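Local coordinates for protein nitrophorin Cim l NP (Cimex lectularius, PDB 2IMQ) that carries nitric oxide on its heme and delivers it to the victim during blood feeding, which widens the blood vessels, at residues A5-H10 / F122-K127; L29-G34 / T69-T74. All coordinates share one frame; numbering follows the deposited sequence.

Contact 1 of 2, residues A5-H10 / F122-K127; sequences AQLSVH and FTIYNK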
ATOM      1  N   ALA A   5     -25.188  -0.140   1.801  1.00 30.42           N
ATOM      2  CA  ALA A   5     -25.021  -0.599   0.445  1.00 28.86           C
ATOM      3  C   ALA A   5     -23.540  -0.505   0.062  1.00 27.23           C
ATOM      4  O   ALA A   5     -23.056  -1.361  -0.650  1.00 27.15           O
ATOM      5  CB  ALA A   5     -25.829   0.236  -0.482  1.00 28.95           C
ATOM      6  N   GLN A   6     -22.867   0.565   0.483  1.00 26.06           N
ATOM      7  CA  GLN A   6     -21.460   0.794   0.117  1.00 25.77           C
ATOM      8  C   GLN A   6     -20.613   1.234   1.293  1.00 24.82           C
ATOM      9  O   GLN A   6     -21.119   1.768   2.283  1.00 26.51           O
ATOM     10  CB  GLN A   6     -21.350   1.858  -0.975  1.00 24.73           C
ATOM     11  CG  GLN A   6     -22.125   1.537  -2.222  1.00 25.38           C
ATOM     12  CD  GLN A   6     -21.924   2.546  -3.334  1.00 27.73           C
ATOM     13  OE1 GLN A   6     -22.214   3.728  -3.151  1.00 29.40           O
ATOM     14  NE2 GLN A   6     -21.429   2.080  -4.502  1.00 30.41           N
ATOM     15  N   LEU A   7     -19.298   1.046   1.162  1.00 23.72           N
ATOM     16  CA  LEU A   7     -18.372   1.548   2.113  1.00 22.63           C
ATOM     17  C   LEU A   7     -17.236   2.205   1.349  1.00 22.54           C
ATOM     18  O   LEU A   7     -16.953   1.853   0.177  1.00 23.57           O
ATOM     19  CB  LEU A   7     -17.848   0.420   3.016  1.00 22.53           C
ATOM     20  CG  LEU A   7     -18.869  -0.294   3.915  1.00 25.35           C
ATOM     21  CD1 LEU A   7     -18.324  -1.546   4.499  1.00 27.74           C
ATOM     22  CD2 LEU A   7     -19.340   0.656   4.990  1.00 27.02           C
ATOM     23  N   SER A   8     -16.559   3.127   2.017  1.00 21.31           N
ATOM     24  CA  SER A   8     -15.336   3.746   1.463  1.00 21.43           C
ATOM     25  C   SER A   8     -14.084   3.305   2.199  1.00 20.32           C
ATOM     26  O   SER A   8     -14.099   3.049   3.389  1.00 19.94           O
ATOM     27  CB  SER A   8     -15.435   5.249   1.484  1.00 24.32           C
ATOM     28  OG  SER A   8     -15.615   5.723   2.771  1.00 30.78           O
ATOM     29  N   VAL A   9     -13.015   3.165   1.430  1.00 17.71           N
ATOM     30  CA  VAL A   9     -11.746   2.690   1.928  1.00 18.33           C
ATOM     31  C   VAL A   9     -10.705   3.646   1.412  1.00 16.59           C
ATOM     32  O   VAL A   9     -10.720   3.987   0.223  1.00 18.15           O
ATOM     33  CB  VAL A   9     -11.392   1.254   1.379  1.00 18.62           C
ATOM     34  CG1 VAL A   9     -10.017   0.772   1.891  1.00 19.21           C
ATOM     35  CG2 VAL A   9     -12.500   0.296   1.700  1.00 19.81           C
ATOM     36  N   HIS A  10      -9.841   4.121   2.313  1.00 17.17           N
ATOM     37  CA  HIS A  10      -8.610   4.847   1.937  1.00 16.66           C
ATOM     38  C   HIS A  10      -7.430   3.976   2.269  1.00 17.30           C
ATOM     39  O   HIS A  10      -7.378   3.384   3.345  1.00 17.31           O
ATOM     40  CB  HIS A  10      -8.477   6.169   2.719  1.00 18.42           C
ATOM     41  CG  HIS A  10      -9.454   7.229   2.305  1.00 18.28           C
ATOM     42  ND1 HIS A  10      -9.320   8.553   2.688  1.00 18.68           N
ATOM     43  CD2 HIS A  10     -10.573   7.158   1.542  1.00 19.16           C
ATOM     44  CE1 HIS A  10     -10.330   9.242   2.181  1.00 20.82           C
ATOM     45  NE2 HIS A  10     -11.114   8.421   1.499  1.00 21.72           N
ATOM     46  N   PHE A 122     -10.578  -9.068   8.038  1.00 20.22           N
ATOM     47  CA  PHE A 122     -11.719  -8.872   8.999  1.00 19.98           C
ATOM     48  C   PHE A 122     -13.009  -8.808   8.250  1.00 20.73           C
ATOM     49  O   PHE A 122     -13.067  -8.549   7.039  1.00 22.94           O
ATOM     50  CB  PHE A 122     -11.511  -7.579   9.816  1.00 20.82           C
ATOM     51  CG  PHE A 122     -11.601  -6.316   8.992  1.00 21.54           C
ATOM     52  CD1 PHE A 122     -12.797  -5.659   8.879  1.00 22.31           C
ATOM     53  CD2 PHE A 122     -10.465  -5.774   8.342  1.00 21.91           C
ATOM     54  CE1 PHE A 122     -12.923  -4.540   8.130  1.00 24.37           C
ATOM     55  CE2 PHE A 122     -10.587  -4.627   7.569  1.00 24.34           C
ATOM     56  CZ  PHE A 122     -11.804  -4.013   7.458  1.00 24.73           C
ATOM     57  N   THR A 123     -14.095  -9.075   8.981  1.00 22.18           N
ATOM     58  CA  THR A 123     -15.379  -9.124   8.354  1.00 23.97           C
ATOM     59  C   THR A 123     -16.301  -8.103   8.974  1.00 23.87           C
ATOM     60  O   THR A 123     -16.397  -8.004  10.193  1.00 25.00           O
ATOM     61  CB  THR A 123     -15.964 -10.537   8.590  1.00 24.52           C
ATOM     62  OG1 THR A 123     -15.218 -11.497   7.821  1.00 26.67           O
ATOM     63  CG2 THR A 123     -17.383 -10.621   8.103  1.00 26.50           C
ATOM     64  N   ILE A 124     -16.986  -7.346   8.125  1.00 23.58           N
ATOM     65  CA  ILE A 124     -18.054  -6.448   8.547  1.00 25.51           C
ATOM     66  C   ILE A 124     -19.223  -6.641   7.615  1.00 25.74           C
ATOM     67  O   ILE A 124     -19.060  -6.787   6.410  1.00 27.11           O
ATOM     68  CB  ILE A 124     -17.629  -4.930   8.667  1.00 24.79           C
ATOM     69  CG1 ILE A 124     -16.981  -4.405   7.392  1.00 24.97           C
ATOM     70  CG2 ILE A 124     -16.681  -4.787   9.812  1.00 25.80           C
ATOM     71  CD1 ILE A 124     -16.725  -2.892   7.426  1.00 25.67           C
ATOM     72  N   TYR A 125     -20.426  -6.687   8.198  1.00 26.53           N
ATOM     73  CA  TYR A 125     -21.636  -6.886   7.431  1.00 26.63           C
ATOM     74  C   TYR A 125     -21.560  -8.148   6.580  1.00 25.76           C
ATOM     75  O   TYR A 125     -22.014  -8.185   5.427  1.00 27.75           O
ATOM     76  CB  TYR A 125     -21.949  -5.646   6.615  1.00 27.57           C
ATOM     77  CG  TYR A 125     -21.993  -4.379   7.443  1.00 27.17           C
ATOM     78  CD1 TYR A 125     -21.020  -3.391   7.317  1.00 27.19           C
ATOM     79  CD2 TYR A 125     -23.045  -4.138   8.337  1.00 28.32           C
ATOM     80  CE1 TYR A 125     -21.065  -2.244   8.055  1.00 26.93           C
ATOM     81  CE2 TYR A 125     -23.097  -2.976   9.092  1.00 30.16           C
ATOM     82  CZ  TYR A 125     -22.124  -2.026   8.949  1.00 30.06           C
ATOM     83  OH  TYR A 125     -22.198  -0.862   9.682  1.00 31.01           O
ATOM     84  N   ASN A 126     -20.936  -9.158   7.150  1.00 25.56           N
ATOM     85  CA  ASN A 126     -20.762 -10.423   6.518  1.00 26.94           C
ATOM     86  C   ASN A 126     -19.961 -10.416   5.203  1.00 27.17           C
ATOM     87  O   ASN A 126     -20.063 -11.331   4.422  1.00 28.93           O
ATOM     88  CB  ASN A 126     -22.131 -11.061   6.294  1.00 28.59           C
ATOM     89  CG  ASN A 126     -22.042 -12.534   6.151  1.00 31.09           C
ATOM     90  OD1 ASN A 126     -21.261 -13.182   6.852  1.00 36.26           O
ATOM     91  ND2 ASN A 126     -22.812 -13.092   5.205  1.00 35.00           N
ATOM     92  N   LYS A 127     -19.143  -9.386   5.007  1.00 26.05           N
ATOM     93  CA  LYS A 127     -18.204  -9.290   3.884  1.00 25.14           C
ATOM     94  C   LYS A 127     -16.794  -9.253   4.419  1.00 25.16           C
ATOM     95  O   LYS A 127     -16.515  -8.511   5.361  1.00 24.69           O
ATOM     96  CB  LYS A 127     -18.474  -8.025   3.094  1.00 26.77           C
ATOM     97  CG  LYS A 127     -19.843  -7.903   2.494  1.00 29.82           C
ATOM     98  CD  LYS A 127     -20.116  -8.975   1.492  1.00 32.33           C
ATOM     99  CE  LYS A 127     -21.601  -9.057   1.136  1.00 34.10           C
ATOM    100  NZ  LYS A 127     -22.179 -10.281   1.733  1.00 39.58           N
TER

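Contact 2 of 2, residues L29-G34 / T69-T74; sequences LGLNSG and TSKGYT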
ATOM      1  N   LEU A  29      -3.757  10.613   4.988  1.00 18.02           N
ATOM      2  CA  LEU A  29      -4.840   9.647   5.027  1.00 18.88           C
ATOM      3  C   LEU A  29      -6.045  10.070   4.210  1.00 17.98           C
ATOM      4  O   LEU A  29      -7.033   9.355   4.126  1.00 19.60           O
ATOM      5  CB  LEU A  29      -5.261   9.381   6.469  1.00 19.43           C
ATOM      6  CG  LEU A  29      -4.143   9.018   7.406  1.00 23.58           C
ATOM      7  CD1 LEU A  29      -4.698   8.920   8.801  1.00 27.40           C
ATOM      8  CD2 LEU A  29      -3.496   7.798   7.022  1.00 24.13           C
ATOM      9  N   GLY A  30      -5.965  11.201   3.525  1.00 18.45           N
ATOM     10  CA  GLY A  30      -7.028  11.638   2.664  1.00 18.55           C
ATOM     11  C   GLY A  30      -8.212  12.224   3.424  1.00 19.97           C
ATOM     12  O   GLY A  30      -9.306  12.125   2.924  1.00 21.44           O
ATOM     13  N   LEU A  31      -7.959  12.831   4.585  1.00 20.91           N
ATOM     14  CA  LEU A  31      -9.001  13.342   5.505  1.00 21.20           C
ATOM     15  C   LEU A  31      -9.126  14.874   5.476  1.00 22.37           C
ATOM     16  O   LEU A  31     -10.057  15.459   6.060  1.00 23.05           O
ATOM     17  CB  LEU A  31      -8.713  12.866   6.932  1.00 20.88           C
ATOM     18  CG  LEU A  31      -8.644  11.348   7.085  1.00 24.03           C
ATOM     19  CD1 LEU A  31      -8.315  10.925   8.549  1.00 25.36           C
ATOM     20  CD2 LEU A  31      -9.868  10.686   6.590  1.00 27.58           C
ATOM     21  N   ASN A  32      -8.226  15.521   4.770  1.00 22.54           N
ATOM     22  CA  ASN A  32      -8.090  16.969   4.799  1.00 25.19           C
ATOM     23  C   ASN A  32      -9.136  17.736   4.004  1.00 25.80           C
ATOM     24  O   ASN A  32      -9.084  18.980   4.001  1.00 27.66           O
ATOM     25  CB  ASN A  32      -6.702  17.354   4.268  1.00 27.44           C
ATOM     26  CG  ASN A  32      -6.498  16.947   2.776  1.00 30.69           C
ATOM     27  OD1 ASN A  32      -6.118  17.777   1.945  1.00 40.87           O
ATOM     28  ND2 ASN A  32      -6.744  15.676   2.440  1.00 27.71           N
ATOM     29  N   SER A  33     -10.037  17.065   3.301  1.00 27.56           N
ATOM     30  CA  SER A  33     -11.147  17.720   2.629  1.00 28.72           C
ATOM     31  C   SER A  33     -12.465  17.310   3.245  1.00 28.58           C
ATOM     32  O   SER A  33     -13.522  17.572   2.673  1.00 31.06           O
ATOM     33  CB  SER A  33     -11.166  17.453   1.125  1.00 29.57           C
ATOM     34  OG  SER A  33     -11.259  16.061   0.838  1.00 33.74           O
ATOM     35  N   GLY A  34     -12.407  16.712   4.427  1.00 27.41           N
ATOM     36  CA  GLY A  34     -13.587  16.413   5.207  1.00 28.36           C
ATOM     37  C   GLY A  34     -14.230  15.049   4.965  1.00 28.21           C
ATOM     38  O   GLY A  34     -15.271  14.752   5.531  1.00 28.36           O
ATOM     39  N   THR A  69      -9.011   8.371  16.769  1.00 25.89           N
ATOM     40  CA  THR A  69     -10.020   8.065  17.784  1.00 26.94           C
ATOM     41  C   THR A  69     -11.108   9.115  17.857  1.00 27.55           C
ATOM     42  O   THR A  69     -12.273   8.769  17.871  1.00 28.74           O
ATOM     43  CB  THR A  69      -9.360   7.888  19.148  1.00 27.15           C
ATOM     44  OG1 THR A  69      -8.537   6.724  19.103  1.00 29.35           O
ATOM     45  CG2 THR A  69     -10.363   7.557  20.233  1.00 28.45           C
ATOM     46  N   SER A  70     -10.725  10.380  17.825  1.00 29.57           N
ATOM     47  CA  SER A  70     -11.685  11.504  17.771  1.00 30.88           C
ATOM     48  C   SER A  70     -12.649  11.428  16.582  1.00 31.33           C
ATOM     49  O   SER A  70     -13.778  11.889  16.669  1.00 33.68           O
ATOM     50  CB  SER A  70     -10.959  12.867  17.786  1.00 32.00           C
ATOM     51  OG  SER A  70     -10.189  13.130  16.632  1.00 35.08           O
ATOM     52  N   LYS A  71     -12.216  10.805  15.483  1.00 30.07           N
ATOM     53  CA  LYS A  71     -13.043  10.672  14.296  1.00 29.37           C
ATOM     54  C   LYS A  71     -13.881   9.403  14.250  1.00 27.43           C
ATOM     55  O   LYS A  71     -14.592   9.177  13.287  1.00 29.76           O
ATOM     56  CB  LYS A  71     -12.161  10.795  13.037  1.00 29.13           C
ATOM     57  CG  LYS A  71     -11.556  12.196  12.855  1.00 31.73           C
ATOM     58  CD  LYS A  71     -10.340  12.228  11.968  1.00 34.16           C
ATOM     59  CE  LYS A  71     -10.499  13.149  10.751  1.00 37.82           C
ATOM     60  NZ  LYS A  71     -10.392  14.606  10.952  1.00 41.16           N
ATOM     61  N   GLY A  72     -13.775   8.570  15.270  1.00 25.38           N
ATOM     62  CA  GLY A  72     -14.587   7.389  15.423  1.00 25.29           C
ATOM     63  C   GLY A  72     -13.980   6.102  14.960  1.00 24.42           C
ATOM     64  O   GLY A  72     -14.676   5.091  14.862  1.00 25.08           O
ATOM     65  N   TYR A  73     -12.678   6.099  14.709  1.00 22.81           N
ATOM     66  CA  TYR A  73     -12.021   4.868  14.285  1.00 23.52           C
ATOM     67  C   TYR A  73     -11.504   3.989  15.403  1.00 23.41           C
ATOM     68  O   TYR A  73     -11.048   4.475  16.443  1.00 26.14           O
ATOM     69  CB  TYR A  73     -10.818   5.200  13.388  1.00 21.95           C
ATOM     70  CG  TYR A  73     -11.198   5.849  12.083  1.00 21.54           C
ATOM     71  CD1 TYR A  73     -11.218   7.209  11.949  1.00 21.31           C
ATOM     72  CD2 TYR A  73     -11.592   5.085  10.985  1.00 20.95           C
ATOM     73  CE1 TYR A  73     -11.598   7.799  10.786  1.00 22.76           C
ATOM     74  CE2 TYR A  73     -12.035   5.676   9.823  1.00 20.74           C
ATOM     75  CZ  TYR A  73     -11.994   7.037   9.695  1.00 20.35           C
ATOM     76  OH  TYR A  73     -12.381   7.672   8.547  1.00 21.81           O
ATOM     77  N   THR A  74     -11.548   2.690  15.152  1.00 23.70           N
ATOM     78  CA  THR A  74     -10.935   1.703  15.961  1.00 24.04           C
ATOM     79  C   THR A  74      -9.733   1.138  15.157  1.00 22.27           C
ATOM     80  O   THR A  74      -9.903   0.772  14.022  1.00 23.49           O
ATOM     81  CB  THR A  74     -11.988   0.585  16.214  1.00 25.61           C
ATOM     82  OG1 THR A  74     -13.018   1.071  17.100  1.00 29.33           O
ATOM     83  CG2 THR A  74     -11.392  -0.590  16.928  1.00 26.77           C
TER

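Contact 1 of 2, residues A5-H10 / F122-K127
Leu7 sets its CD1 methyl against the end of Ile124, and the two side chains meet at an oblique angle with 3.6 Å between Leu7 CD1 and Ile124 CD1. This is face-to-face packing of the two sheets of a beta-sandwich of the DNase I-like kind: strand 6-17 belongs to the six-stranded mixed sheet and strand 116-124 to the five-stranded one. No hydrogen bond joins the segments; CA of Leu7 and CA of Ile124 stand 10.3 Å apart, a gap that branched aliphatic side chains bridge from both directions. Each reaches by an extended outer torsion. In Leu7, CD1 lies anti to CA (chi2 167°); in Ile124, CG1 sits between the backbone N and the carbonyl carbon, and CD1 then stretches straight on (chi2 173°). Phe129 of strand 127-135 touches both residues and enlarges this apolar layer, while Val9, two residues along from Leu7, packs on Phe131.

Just past Ile124 the chain reverses in a type I' turn that closes a tight hairpin, with Tyr125 and Asn126 at the two corners. Asparagine suits a corner because it tolerates positive phi well, and Asn126 is exposed. Tyr125 also has positive phi; its ring lies at the outer margin of the contact, and its OH is hydrogen-bonded to ND1 of His94. Leu7 CD1 approaches that ring obliquely, ending 4.3 Å from Tyr125 CD1.

Contact 2 of 2, residues L29-G34 / T69-T74
Leu31 and Lys71 meet through their aliphatic parts: the CD1 methyl of Leu31 rests 3.8 Å from Lys71 CE and 4.2 Å from Lys71 CD, with the two side chains at a slant to each other. Leu31 is almost fully extended beyond CB, its CD1 anti to CA (chi2 179°), and this carries the methyl out to the lysine. Lys71 instead bends near its end, chi3 lying at an eclipsed-like 122° and chi4 at 76°. The turn at chi3 places CE on the leucine methyl, and the turn at chi4 directs NZ, which forms a salt bridge with Glu26. A lysine suits this exposed margin because its hydrocarbon part can shield a buried leucine while its ammonium group pairs with the carboxylate of Glu26.

The other branch of Leu31 is turned to Tyr73. Leu31 CD2 comes within 4.4 Å of Tyr73 OH, a loose van der Waals approach; the hydroxyl itself is hydrogen-bonded to the carbonyl O of Pro37. Leu31 and Tyr73 both also pack on Leu68 of helix 57-70, and Leu31 touches Pro37 as well.

Glycines shape both backbones. Gly30 and Gly72 end their helices with positive phi, and at Gly72 a CB would press on the preceding carbonyl O. Gly34, also of positive phi, closes a type I turn through its N to Leu31 O. What results is a pair of Schellman-terminated helix ends, those of helices 26-29 and 57-70, packed together by the side chains that follow them; helix 57-70 carries Cys60, the proximal heme ligand.

How the contacts relate
The centres of the two contacts lie about 17 Å apart, and both reach the six-stranded sheet. Along the chain the segments come in the order 5-10, 29-34, 69-74, 122-127, so both halves of contact 2 fall between those of contact 1. Contact 1 joins strand 6-17 to the second sheet of the sandwich; contact 2 joins the exits of helices 26-29 and 57-70, the latter turning directly into edge strand 73-80. His10 links them: its ND1 lies 2.8 Å from Leu29 O, a probable hydrogen bond. Strand 6-17 thus meets the partner sheet through Leu7 and, through His10, the end of helix 26-29, which packs against the heme-bearing helix 57-70.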